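Local coordinates for cytidylyltransferase (Leptospira borgpetersenii serovar Hardjo-bovis, PDB 6OEW), which probably transfers a nucleotidyl group, most likely cytidylyl from CTP, to an acceptor, and binds a metal ion, at residues K27-F32 with D64-E69; T36-M41 with E68-K73; S154-L159 with E170-Y175. All coordinates share one frame; numbering follows the deposited sequence.

Contact 1: residues K27-F32 with D64-E69; sequences KIALPF and DDKTEE
I28 and T67 make the tighter of the two side-chain meetings here, their side chains crossing at about a right angle. The tip of I28, CD1, lies 3.4 Å from the hydroxyl OG1 of T67, while the methyl CG2 of T67 lies 3.8 Å from the same I28 CD1, so one methyl spans both branches of the threonine. The torsions of I28 explain the reach: CG1 stands between the backbone N and the carbonyl carbon (chi1 63°), and the extended chi2 then carries CD1 straight out to the helix. Next to it A29 CB faces the lysine of the same helical turn, touching K66 CG at 4.1 Å and K66 CE at 4.2 Å. The K66 chain bends at chi2 (59°), which brings two of its carbons against that one methyl.

What positions the helix residues comes next. T67 OG1 donates to D64 OD1 at 2.8 Å, on the anti side of the carboxylate and 21° out of its plane; this orients the hydroxyl toward the aspartate while I28 packs beside it. D64 is gripped further by M19 N at OD1 and by T59 OG1 at OD2. K66 NZ ends in a salt bridge to E69 OE2, 2.8 Å long and reaching it from above the carboxylate plane, which ties down the end of the lysine past A29.

On the other segment K27 NZ is paired with D202 and also bonds to the carbonyls of R23 and I201. The R23 bond and the packing of I28 on M19 link the 3-10 turn 27-29 to the loop after strand 11-16, as the M19 bond does D64, consistent with the glycine-rich loop after the first GT-A strand, which probably binds nucleotide, as in related cytidylyltransferases.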
ATOM      1  N   LYS A  27       1.358  14.489   4.845  1.00 30.50           N
ATOM      2  CA  LYS A  27       1.907  14.243   3.519  1.00 36.76           C
ATOM      3  C   LYS A  27       0.839  13.747   2.549  1.00 34.44           C
ATOM      4  O   LYS A  27       0.923  14.035   1.358  1.00 33.32           O
ATOM      5  CB  LYS A  27       3.062  13.241   3.608  1.00 33.10           C
ATOM      6  CG  LYS A  27       2.622  11.818   4.067  1.00 31.19           C
ATOM      7  CD  LYS A  27       3.804  11.025   4.637  1.00 31.17           C
ATOM      8  CE  LYS A  27       3.367   9.605   5.052  1.00 41.70           C
ATOM      9  NZ  LYS A  27       4.443   8.917   5.831  1.00 32.89           N
ATOM     10  N   ILE A  28      -0.177  13.019   3.030  1.00 32.36           N
ATOM     11  CA  ILE A  28      -1.147  12.467   2.090  1.00 32.69           C
ATOM     12  C   ILE A  28      -1.969  13.556   1.427  1.00 37.74           C
ATOM     13  O   ILE A  28      -2.568  13.315   0.370  1.00 37.66           O
ATOM     14  CB  ILE A  28      -2.075  11.449   2.783  1.00 31.42           C
ATOM     15  CG1 ILE A  28      -2.916  12.102   3.882  1.00 32.52           C
ATOM     16  CG2 ILE A  28      -1.257  10.252   3.301  1.00 33.60           C
ATOM     17  CD1 ILE A  28      -3.951  11.140   4.496  1.00 34.52           C
ATOM     18  N   ALA A  29      -1.995  14.758   2.010  1.00 34.65           N
ATOM     19  CA  ALA A  29      -2.705  15.906   1.463  1.00 34.00           C
ATOM     20  C   ALA A  29      -1.799  16.847   0.674  1.00 37.42           C
ATOM     21  O   ALA A  29      -2.262  17.900   0.229  1.00 39.02           O
ATOM     22  CB  ALA A  29      -3.406  16.683   2.598  1.00 33.97           C
ATOM     23  N   LEU A  30      -0.525  16.509   0.502  1.00 32.80           N
ATOM     24  CA  LEU A  30       0.372  17.365  -0.256  1.00 35.68           C
ATOM     25  C   LEU A  30      -0.016  17.397  -1.735  1.00 36.44           C
ATOM     26  O   LEU A  30      -0.448  16.377  -2.300  1.00 37.21           O
ATOM     27  CB  LEU A  30       1.813  16.886  -0.136  1.00 34.44           C
ATOM     28  CG  LEU A  30       2.567  17.170   1.147  1.00 38.61           C
ATOM     29  CD1 LEU A  30       3.851  16.375   1.172  1.00 37.93           C
ATOM     30  CD2 LEU A  30       2.859  18.667   1.185  1.00 39.75           C
ATOM     31  N   PRO A  31       0.150  18.547  -2.386  1.00 34.71           N
ATOM     32  CA  PRO A  31      -0.094  18.626  -3.830  1.00 39.00           C
ATOM     33  C   PRO A  31       0.800  17.647  -4.572  1.00 44.57           C
ATOM     34  O   PRO A  31       1.988  17.519  -4.266  1.00 40.82           O
ATOM     35  CB  PRO A  31       0.265  20.078  -4.174  1.00 39.84           C
ATOM     36  CG  PRO A  31       0.149  20.821  -2.892  1.00 49.10           C
ATOM     37  CD  PRO A  31       0.496  19.860  -1.798  1.00 36.22           C
ATOM     38  N   PHE A  32       0.215  16.947  -5.544  1.00 40.02           N
ATOM     39  CA  PHE A  32       0.946  15.934  -6.303  1.00 40.59           C
ATOM     40  C   PHE A  32       0.293  15.800  -7.674  1.00 42.05           C
ATOM     41  O   PHE A  32      -0.878  15.416  -7.769  1.00 37.43           O
ATOM     42  CB  PHE A  32       0.951  14.593  -5.548  1.00 34.57           C
ATOM     43  CG  PHE A  32       2.018  13.629  -6.020  1.00 40.36           C
ATOM     44  CD1 PHE A  32       3.352  13.996  -6.021  1.00 39.03           C
ATOM     45  CD2 PHE A  32       1.681  12.361  -6.458  1.00 37.98           C
ATOM     46  CE1 PHE A  32       4.333  13.126  -6.451  1.00 37.01           C
ATOM     47  CE2 PHE A  32       2.666  11.460  -6.889  1.00 34.01           C
ATOM     48  CZ  PHE A  32       3.991  11.840  -6.885  1.00 36.39           C
ATOM     49  N   ASP A  64      -8.698  13.812  10.143  1.00 32.80           N
ATOM     50  CA  ASP A  64      -8.850  12.876   9.045  1.00 32.05           C
ATOM     51  C   ASP A  64     -10.162  13.062   8.306  1.00 31.19           C
ATOM     52  O   ASP A  64     -10.477  12.261   7.411  1.00 29.89           O
ATOM     53  CB  ASP A  64      -8.696  11.458   9.567  1.00 31.29           C
ATOM     54  CG  ASP A  64      -7.238  11.094   9.774  1.00 28.38           C
ATOM     55  OD1 ASP A  64      -6.426  11.372   8.860  1.00 31.77           O
ATOM     56  OD2 ASP A  64      -6.902  10.554  10.835  1.00 32.61           O
ATOM     57  N   ASP A  65     -10.936  14.094   8.663  1.00 29.98           N
ATOM     58  CA  ASP A  65     -11.940  14.596   7.737  1.00 32.59           C
ATOM     59  C   ASP A  65     -11.301  14.891   6.385  1.00 33.89           C
ATOM     60  O   ASP A  65     -11.930  14.698   5.338  1.00 35.95           O
ATOM     61  CB  ASP A  65     -12.607  15.862   8.290  1.00 33.80           C
ATOM     62  CG  ASP A  65     -13.436  15.606   9.551  1.00 37.62           C
ATOM     63  OD1 ASP A  65     -13.488  14.455  10.050  1.00 35.04           O
ATOM     64  OD2 ASP A  65     -14.018  16.584  10.060  1.00 38.28           O
ATOM     65  N   LYS A  66     -10.048  15.348   6.392  1.00 35.29           N
ATOM     66  CA  LYS A  66      -9.347  15.604   5.139  1.00 34.63           C
ATOM     67  C   LYS A  66      -9.152  14.311   4.354  1.00 32.24           C
ATOM     68  O   LYS A  66      -9.379  14.275   3.140  1.00 32.75           O
ATOM     69  CB  LYS A  66      -8.006  16.283   5.425  1.00 39.84           C
ATOM     70  CG  LYS A  66      -7.232  16.696   4.180  1.00 49.23           C
ATOM     71  CD  LYS A  66      -8.041  17.662   3.341  1.00 56.76           C
ATOM     72  CE  LYS A  66      -7.311  18.014   2.059  1.00 71.68           C
ATOM     73  NZ  LYS A  66      -8.208  18.672   1.066  1.00 82.29           N
ATOM     74  N   THR A  67      -8.739  13.239   5.038  1.00 32.57           N
ATOM     75  CA  THR A  67      -8.582  11.928   4.396  1.00 27.34           C
ATOM     76  C   THR A  67      -9.905  11.437   3.824  1.00 32.28           C
ATOM     77  O   THR A  67      -9.964  10.970   2.674  1.00 33.20           O
ATOM     78  CB  THR A  67      -8.015  10.929   5.419  1.00 25.60           C
ATOM     79  OG1 THR A  67      -6.944  11.568   6.146  1.00 28.22           O
ATOM     80  CG2 THR A  67      -7.464   9.639   4.736  1.00 28.34           C
ATOM     81  N   GLU A  68     -10.981  11.537   4.606  1.00 29.82           N
ATOM     82  CA  GLU A  68     -12.291  11.174   4.081  1.00 33.10           C
ATOM     83  C   GLU A  68     -12.639  12.017   2.856  1.00 32.27           C
ATOM     84  O   GLU A  68     -13.156  11.491   1.857  1.00 33.23           O
ATOM     85  CB  GLU A  68     -13.350  11.319   5.175  1.00 33.27           C
ATOM     86  CG  GLU A  68     -14.757  11.023   4.706  1.00 30.82           C
ATOM     87  CD  GLU A  68     -15.796  11.294   5.759  1.00 34.47           C
ATOM     88  OE1 GLU A  68     -15.426  11.716   6.884  1.00 39.56           O
ATOM     89  OE2 GLU A  68     -16.990  11.099   5.461  1.00 34.38           O
ATOM     90  N   GLU A  69     -12.330  13.319   2.901  1.00 30.94           N
ATOM     91  CA  GLU A  69     -12.650  14.211   1.787  1.00 35.77           C
ATOM     92  C   GLU A  69     -11.925  13.787   0.514  1.00 39.15           C
ATOM     93  O   GLU A  69     -12.513  13.775  -0.579  1.00 39.34           O
ATOM     94  CB  GLU A  69     -12.289  15.655   2.131  1.00 33.98           C
ATOM     95  CG  GLU A  69     -12.158  16.553   0.898  1.00 43.54           C
ATOM     96  CD  GLU A  69     -11.553  17.932   1.204  1.00 58.65           C
ATOM     97  OE1 GLU A  69     -11.692  18.418   2.348  1.00 57.33           O
ATOM     98  OE2 GLU A  69     -10.934  18.522   0.291  1.00 67.28           O
TER

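Contact 2: residues T36-M41 with E68-K73; sequences TILGFM and EEIAKK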
ATOM      1  N   THR A  36      -3.750  15.286  -4.977  1.00 40.35           N
ATOM      2  CA  THR A  36      -2.991  15.090  -3.749  1.00 38.95           C
ATOM      3  C   THR A  36      -2.210  13.782  -3.821  1.00 39.91           C
ATOM      4  O   THR A  36      -2.431  12.937  -4.703  1.00 31.48           O
ATOM      5  CB  THR A  36      -3.928  15.067  -2.536  1.00 39.35           C
ATOM      6  OG1 THR A  36      -4.839  13.959  -2.691  1.00 34.65           O
ATOM      7  CG2 THR A  36      -4.713  16.387  -2.430  1.00 37.46           C
ATOM      8  N   ILE A  37      -1.296  13.599  -2.862  1.00 30.61           N
ATOM      9  CA  ILE A  37      -0.554  12.333  -2.789  1.00 28.56           C
ATOM     10  C   ILE A  37      -1.520  11.148  -2.735  1.00 30.65           C
ATOM     11  O   ILE A  37      -1.422  10.205  -3.531  1.00 34.36           O
ATOM     12  CB  ILE A  37       0.399  12.337  -1.578  1.00 35.32           C
ATOM     13  CG1 ILE A  37       1.646  13.185  -1.886  1.00 35.46           C
ATOM     14  CG2 ILE A  37       0.760  10.929  -1.178  1.00 33.72           C
ATOM     15  CD1 ILE A  37       2.651  12.483  -2.774  1.00 37.84           C
ATOM     16  N   LEU A  38      -2.481  11.189  -1.814  1.00 31.24           N
ATOM     17  CA  LEU A  38      -3.425  10.078  -1.693  1.00 32.98           C
ATOM     18  C   LEU A  38      -4.352   9.995  -2.900  1.00 33.77           C
ATOM     19  O   LEU A  38      -4.651   8.891  -3.381  1.00 32.32           O
ATOM     20  CB  LEU A  38      -4.238  10.205  -0.401  1.00 28.46           C
ATOM     21  CG  LEU A  38      -5.262   9.083  -0.132  1.00 32.51           C
ATOM     22  CD1 LEU A  38      -4.654   7.668  -0.228  1.00 31.75           C
ATOM     23  CD2 LEU A  38      -5.891   9.271   1.236  1.00 30.31           C
ATOM     24  N   GLY A  39      -4.813  11.139  -3.420  1.00 31.78           N
ATOM     25  CA  GLY A  39      -5.660  11.100  -4.613  1.00 38.41           C
ATOM     26  C   GLY A  39      -4.963  10.485  -5.819  1.00 39.79           C
ATOM     27  O   GLY A  39      -5.564   9.720  -6.586  1.00 34.92           O
ATOM     28  N   PHE A  40      -3.685  10.811  -6.003  1.00 35.53           N
ATOM     29  CA  PHE A  40      -2.889  10.193  -7.059  1.00 35.54           C
ATOM     30  C   PHE A  40      -2.878   8.675  -6.929  1.00 38.51           C
ATOM     31  O   PHE A  40      -3.027   7.952  -7.928  1.00 31.76           O
ATOM     32  CB  PHE A  40      -1.464  10.744  -6.995  1.00 32.59           C
ATOM     33  CG  PHE A  40      -0.714  10.634  -8.280  1.00 35.04           C
ATOM     34  CD1 PHE A  40      -0.559  11.749  -9.098  1.00 36.79           C
ATOM     35  CD2 PHE A  40      -0.163   9.423  -8.681  1.00 35.61           C
ATOM     36  CE1 PHE A  40       0.141  11.669 -10.291  1.00 39.83           C
ATOM     37  CE2 PHE A  40       0.540   9.339  -9.895  1.00 37.88           C
ATOM     38  CZ  PHE A  40       0.681  10.455 -10.696  1.00 42.42           C
ATOM     39  N   MET A  41      -2.669   8.177  -5.710  1.00 34.75           N
ATOM     40  CA  MET A  41      -2.676   6.739  -5.460  1.00 35.10           C
ATOM     41  C   MET A  41      -4.014   6.114  -5.843  1.00 29.78           C
ATOM     42  O   MET A  41      -4.062   5.074  -6.513  1.00 32.45           O
ATOM     43  CB  MET A  41      -2.367   6.468  -3.991  1.00 32.31           C
ATOM     44  CG  MET A  41      -2.075   4.997  -3.694  1.00 28.45           C
ATOM     45  SD  MET A  41      -1.893   4.741  -1.918  1.00 31.93           S
ATOM     46  CE  MET A  41      -1.584   2.959  -1.886  1.00 28.38           C
ATOM     47  N   GLU A  68     -10.981  11.537   4.606  1.00 29.82           N
ATOM     48  CA  GLU A  68     -12.291  11.174   4.081  1.00 33.10           C
ATOM     49  C   GLU A  68     -12.639  12.017   2.856  1.00 32.27           C
ATOM     50  O   GLU A  68     -13.156  11.491   1.857  1.00 33.23           O
ATOM     51  CB  GLU A  68     -13.350  11.319   5.175  1.00 33.27           C
ATOM     52  CG  GLU A  68     -14.757  11.023   4.706  1.00 30.82           C
ATOM     53  CD  GLU A  68     -15.796  11.294   5.759  1.00 34.47           C
ATOM     54  OE1 GLU A  68     -15.426  11.716   6.884  1.00 39.56           O
ATOM     55  OE2 GLU A  68     -16.990  11.099   5.461  1.00 34.38           O
ATOM     56  N   GLU A  69     -12.330  13.319   2.901  1.00 30.94           N
ATOM     57  CA  GLU A  69     -12.650  14.211   1.787  1.00 35.77           C
ATOM     58  C   GLU A  69     -11.925  13.787   0.514  1.00 39.15           C
ATOM     59  O   GLU A  69     -12.513  13.775  -0.579  1.00 39.34           O
ATOM     60  CB  GLU A  69     -12.289  15.655   2.131  1.00 33.98           C
ATOM     61  CG  GLU A  69     -12.158  16.553   0.898  1.00 43.54           C
ATOM     62  CD  GLU A  69     -11.553  17.932   1.204  1.00 58.65           C
ATOM     63  OE1 GLU A  69     -11.692  18.418   2.348  1.00 57.33           O
ATOM     64  OE2 GLU A  69     -10.934  18.522   0.291  1.00 67.28           O
ATOM     65  N   ILE A  70     -10.641  13.453   0.639  1.00 34.08           N
ATOM     66  CA  ILE A  70      -9.856  13.028  -0.512  1.00 36.18           C
ATOM     67  C   ILE A  70     -10.414  11.723  -1.077  1.00 32.86           C
ATOM     68  O   ILE A  70     -10.611  11.592  -2.293  1.00 36.27           O
ATOM     69  CB  ILE A  70      -8.371  12.899  -0.119  1.00 34.00           C
ATOM     70  CG1 ILE A  70      -7.752  14.277   0.154  1.00 35.75           C
ATOM     71  CG2 ILE A  70      -7.572  12.133  -1.192  1.00 36.22           C
ATOM     72  CD1 ILE A  70      -6.375  14.193   0.794  1.00 34.73           C
ATOM     73  N   ALA A  71     -10.722  10.757  -0.203  1.00 28.46           N
ATOM     74  CA  ALA A  71     -11.294   9.500  -0.676  1.00 28.95           C
ATOM     75  C   ALA A  71     -12.625   9.729  -1.372  1.00 41.85           C
ATOM     76  O   ALA A  71     -12.903   9.122  -2.416  1.00 36.63           O
ATOM     77  CB  ALA A  71     -11.463   8.522   0.488  1.00 28.11           C
ATOM     78  N   LYS A  72     -13.470  10.600  -0.811  1.00 34.08           N
ATOM     79  CA  LYS A  72     -14.790  10.817  -1.393  1.00 37.43           C
ATOM     80  C   LYS A  72     -14.687  11.500  -2.749  1.00 45.24           C
ATOM     81  O   LYS A  72     -15.460  11.187  -3.661  1.00 44.52           O
ATOM     82  CB  LYS A  72     -15.677  11.628  -0.443  1.00 35.03           C
ATOM     83  CG  LYS A  72     -16.398  10.763   0.588  1.00 48.59           C
ATOM     84  CD  LYS A  72     -17.736  11.361   1.000  1.00 64.46           C
ATOM     85  CE  LYS A  72     -17.690  11.917   2.409  1.00 71.91           C
ATOM     86  NZ  LYS A  72     -19.065  12.206   2.915  1.00 81.24           N
ATOM     87  N   LYS A  73     -13.745  12.440  -2.889  1.00 39.54           N
ATOM     88  CA  LYS A  73     -13.521  13.120  -4.160  1.00 43.15           C
ATOM     89  C   LYS A  73     -13.174  12.120  -5.250  1.00 45.80           C
ATOM     90  O   LYS A  73     -13.521  12.323  -6.422  1.00 42.62           O
ATOM     91  CB  LYS A  73     -12.402  14.158  -3.996  1.00 40.76           C
ATOM     92  CG  LYS A  73     -11.973  14.891  -5.263  1.00 55.80           C
ATOM     93  CD  LYS A  73     -10.657  15.646  -5.035  1.00 64.41           C
ATOM     94  CE  LYS A  73     -10.174  16.372  -6.285  1.00 67.26           C
ATOM     95  NZ  LYS A  73     -11.014  17.563  -6.592  1.00 72.29           N
TER
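I70 reaches from helix 65-73 to the first turn of helix 37-45, a helix-to-helix contact within the alpha/beta GT-A fold. The backbones come close, with the CA atoms of I70 and G39 6.2 Å apart, and G39 brings no side chain. From CB, I70 splits into two branches. CG2, anti to the backbone N (chi1 -69° for the other branch), does most of the touching: it lies 3.6 Å from T36 OG1 and 3.7 Å from G39 N, and 3.9 Å from L38 CB. The side chain of L38 runs obliquely across that of I70, its CG and CD2 also coming near the same methyl. The second branch passes through CG1, 4.1 Å from T36 OG1, to the tip CD1, which sits 3.8 Å from that hydroxyl oxygen. T36 and I70 therefore meet tip to tip, and the isoleucine covers a polar atom that already has a partner. T36 is the N-cap of helix 37-45, and its OG1, between the backbone N and the carbonyl carbon (chi1 61°), accepts from G39 N at 2.9 Å with an N-H...O angle of 153°.

Contact 3: residues S154-L159 with E170-Y175; sequences SLLEKL and EHIVPY
L159 is the main bump of this contact, and its two methyls meet different parts of segment 170-175. CD1 presses against the backbone of I172, 3.4 Å from I172 O, and lies 4.2 Å from the methyl CG2 of I172; the two side chains cross at about a right angle. The other methyl, L159 CD2, comes to 4.2 Å of Y175 CD2, approaching the ring obliquely. L159 thus fits between I172, which meets CD1, and the Y175 ring, which meets CD2. L156, one turn back along the helix, adds a smaller bump: with CG anti to the backbone N (chi1 -179°), its CD1 reaches I172 CG2 at 4.1 Å. That single isoleucine methyl is therefore shared by both leucines.

The shape of the receiving chain comes from a classic gamma-turn centred on I172, whose phi is 75° and psi -63°. V173 N closes it onto H171 O at 2.8 Å. The turn ends helix 166-171 and swings the chain into helix 174-178, so that the carbonyl of I172 and the ring of Y175 both face helix 153-162.

L156 packs on Y90 of helix 86-96 and on I102 and F151 of strands 101-106 and 149-152, while I172 packs on I87, Y90 and R104. Y175 extends the packing to C163, K182 and F183. Helix 153-162 and the turn thus lie side by side against helix 86-96 and those two strands.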
ATOM      1  N   SER A 154      -9.346 -15.013   7.410  1.00 39.06           N
ATOM      2  CA  SER A 154      -9.068 -16.005   8.446  1.00 39.90           C
ATOM      3  C   SER A 154      -7.703 -15.775   9.091  1.00 34.75           C
ATOM      4  O   SER A 154      -7.565 -15.874  10.317  1.00 36.42           O
ATOM      5  CB  SER A 154      -9.175 -17.416   7.859  1.00 40.87           C
ATOM      6  OG  SER A 154     -10.541 -17.771   7.766  1.00 52.33           O
ATOM      7  N   LEU A 155      -6.685 -15.458   8.287  1.00 34.17           N
ATOM      8  CA  LEU A 155      -5.371 -15.168   8.849  1.00 35.64           C
ATOM      9  C   LEU A 155      -5.434 -13.935   9.748  1.00 40.57           C
ATOM     10  O   LEU A 155      -4.902 -13.938  10.863  1.00 37.82           O
ATOM     11  CB  LEU A 155      -4.336 -14.963   7.737  1.00 36.10           C
ATOM     12  CG  LEU A 155      -2.990 -14.504   8.336  1.00 45.08           C
ATOM     13  CD1 LEU A 155      -1.811 -15.288   7.834  1.00 45.20           C
ATOM     14  CD2 LEU A 155      -2.743 -12.995   8.133  1.00 40.36           C
ATOM     15  N   LEU A 156      -6.097 -12.879   9.280  1.00 34.70           N
ATOM     16  CA  LEU A 156      -6.206 -11.669  10.093  1.00 39.85           C
ATOM     17  C   LEU A 156      -6.892 -11.965  11.428  1.00 40.64           C
ATOM     18  O   LEU A 156      -6.481 -11.448  12.475  1.00 35.92           O
ATOM     19  CB  LEU A 156      -6.942 -10.580   9.304  1.00 30.84           C
ATOM     20  CG  LEU A 156      -7.114  -9.241  10.048  1.00 41.49           C
ATOM     21  CD1 LEU A 156      -5.750  -8.754  10.460  1.00 33.22           C
ATOM     22  CD2 LEU A 156      -7.800  -8.217   9.130  1.00 38.29           C
ATOM     23  N   GLU A 157      -7.910 -12.827  11.422  1.00 40.38           N
ATOM     24  CA  GLU A 157      -8.575 -13.196  12.666  1.00 46.00           C
ATOM     25  C   GLU A 157      -7.630 -13.943  13.602  1.00 47.45           C
ATOM     26  O   GLU A 157      -7.637 -13.703  14.820  1.00 47.25           O
ATOM     27  CB  GLU A 157      -9.829 -14.014  12.357  1.00 44.77           C
ATOM     28  CG  GLU A 157     -10.963 -13.131  11.825  1.00 49.25           C
ATOM     29  CD  GLU A 157     -12.193 -13.914  11.389  1.00 59.07           C
ATOM     30  OE1 GLU A 157     -12.056 -15.100  11.032  1.00 57.90           O
ATOM     31  OE2 GLU A 157     -13.298 -13.331  11.400  1.00 61.02           O
ATOM     32  N   LYS A 158      -6.780 -14.817  13.053  1.00 43.39           N
ATOM     33  CA  LYS A 158      -5.775 -15.482  13.878  1.00 47.00           C
ATOM     34  C   LYS A 158      -4.795 -14.472  14.473  1.00 45.35           C
ATOM     35  O   LYS A 158      -4.418 -14.587  15.644  1.00 48.32           O
ATOM     36  CB  LYS A 158      -5.033 -16.542  13.067  1.00 49.06           C
ATOM     37  N   LEU A 159      -4.381 -13.467  13.693  1.00 38.91           N
ATOM     38  CA  LEU A 159      -3.517 -12.431  14.266  1.00 39.83           C
ATOM     39  C   LEU A 159      -4.238 -11.635  15.345  1.00 43.92           C
ATOM     40  O   LEU A 159      -3.649 -11.329  16.389  1.00 44.00           O
ATOM     41  CB  LEU A 159      -3.010 -11.487  13.179  1.00 36.19           C
ATOM     42  CG  LEU A 159      -2.112 -12.142  12.133  1.00 41.45           C
ATOM     43  CD1 LEU A 159      -1.622 -11.108  11.136  1.00 36.17           C
ATOM     44  CD2 LEU A 159      -0.952 -12.851  12.839  1.00 44.31           C
ATOM     45  N   GLU A 170      -0.287  -2.414  15.701  1.00 35.36           N
ATOM     46  CA  GLU A 170      -0.129  -1.274  14.806  1.00 35.40           C
ATOM     47  C   GLU A 170       0.323  -1.686  13.409  1.00 37.73           C
ATOM     48  O   GLU A 170      -0.135  -1.103  12.414  1.00 38.50           O
ATOM     49  CB  GLU A 170       0.848  -0.246  15.423  1.00 42.73           C
ATOM     50  CG  GLU A 170       1.327   0.798  14.395  1.00 43.44           C
ATOM     51  CD  GLU A 170       2.179   1.920  14.986  1.00 52.71           C
ATOM     52  OE1 GLU A 170       2.627   1.805  16.148  1.00 55.47           O
ATOM     53  OE2 GLU A 170       2.394   2.923  14.270  1.00 53.38           O
ATOM     54  N   HIS A 171       1.175  -2.711  13.292  1.00 34.69           N
ATOM     55  CA  HIS A 171       1.763  -3.046  12.001  1.00 40.35           C
ATOM     56  C   HIS A 171       1.169  -4.279  11.349  1.00 38.50           C
ATOM     57  O   HIS A 171       1.442  -4.517  10.167  1.00 34.58           O
ATOM     58  CB  HIS A 171       3.271  -3.211  12.148  1.00 36.81           C
ATOM     59  CG  HIS A 171       3.938  -1.928  12.515  1.00 40.14           C
ATOM     60  ND1 HIS A 171       4.049  -0.883  11.623  1.00 40.53           N
ATOM     61  CD2 HIS A 171       4.434  -1.479  13.695  1.00 44.67           C
ATOM     62  CE1 HIS A 171       4.637   0.137  12.226  1.00 42.30           C
ATOM     63  NE2 HIS A 171       4.878  -0.199  13.482  1.00 41.84           N
ATOM     64  N   ILE A 172       0.392  -5.064  12.098  1.00 35.42           N
ATOM     65  CA  ILE A 172      -0.384  -6.210  11.620  1.00 32.35           C
ATOM     66  C   ILE A 172       0.502  -7.417  11.335  1.00 37.29           C
ATOM     67  O   ILE A 172       0.359  -8.460  11.976  1.00 39.11           O
ATOM     68  CB  ILE A 172      -1.222  -5.884  10.370  1.00 37.73           C
ATOM     69  CG1 ILE A 172      -2.201  -4.743  10.647  1.00 42.32           C
ATOM     70  CG2 ILE A 172      -1.991  -7.147   9.953  1.00 33.42           C
ATOM     71  CD1 ILE A 172      -3.137  -4.446   9.471  1.00 42.09           C
ATOM     72  N   VAL A 173       1.419  -7.285  10.384  1.00 36.55           N
ATOM     73  CA  VAL A 173       2.178  -8.421   9.865  1.00 38.13           C
ATOM     74  C   VAL A 173       3.373  -8.898  10.690  1.00 39.75           C
ATOM     75  O   VAL A 173       3.823 -10.019  10.425  1.00 43.12           O
ATOM     76  CB  VAL A 173       2.677  -8.121   8.445  1.00 35.09           C
ATOM     77  CG1 VAL A 173       1.521  -7.799   7.543  1.00 32.91           C
ATOM     78  CG2 VAL A 173       3.729  -7.004   8.496  1.00 34.99           C
ATOM     79  N   PRO A 174       3.937  -8.148  11.667  1.00 42.25           N
ATOM     80  CA  PRO A 174       5.225  -8.586  12.241  1.00 42.93           C
ATOM     81  C   PRO A 174       5.245 -10.014  12.749  1.00 46.47           C
ATOM     82  O   PRO A 174       6.263 -10.700  12.592  1.00 50.30           O
ATOM     83  CB  PRO A 174       5.441  -7.598  13.399  1.00 46.71           C
ATOM     84  CG  PRO A 174       4.789  -6.404  12.958  1.00 52.30           C
ATOM     85  CD  PRO A 174       3.550  -6.854  12.273  1.00 43.37           C
ATOM     86  N   TYR A 175       4.167 -10.481  13.376  1.00 42.04           N
ATOM     87  CA  TYR A 175       4.174 -11.853  13.867  1.00 38.45           C
ATOM     88  C   TYR A 175       4.295 -12.846  12.713  1.00 42.23           C
ATOM     89  O   TYR A 175       4.943 -13.889  12.861  1.00 43.68           O
ATOM     90  CB  TYR A 175       2.924 -12.141  14.697  1.00 35.38           C
ATOM     91  CG  TYR A 175       2.927 -13.519  15.327  1.00 39.56           C
ATOM     92  CD1 TYR A 175       3.407 -13.716  16.613  1.00 44.00           C
ATOM     93  CD2 TYR A 175       2.470 -14.637  14.616  1.00 42.56           C
ATOM     94  CE1 TYR A 175       3.417 -14.977  17.199  1.00 48.87           C
ATOM     95  CE2 TYR A 175       2.483 -15.902  15.193  1.00 44.52           C
ATOM     96  CZ  TYR A 175       2.955 -16.065  16.470  1.00 49.31           C
ATOM     97  OH  TYR A 175       2.965 -17.312  17.034  1.00 46.83           O
TER

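In the fold
Contacts 1 and 2 are neighbours, their centres 6 Å apart, and both draw on helix 65-73. Probable hydrogen bonds join their other segments, L30 O to I37 N and I28 O to L38 N, each 3.0 Å, and F32 stacks edge-to-face on F40. In contact 1 the side chain of I28 is about 6 Å from that of D108, a magnesium-binding residue of this protein. The magnesium ion in the model is about 10 Å from the I28 side chain. Contact 3 stands apart, its centre about 26 Å from that of contact 2, on the opposite side of the chain's centre; the side chain of I172 is about 12 Å from the ion, and contact 3 lies away from the D108 site.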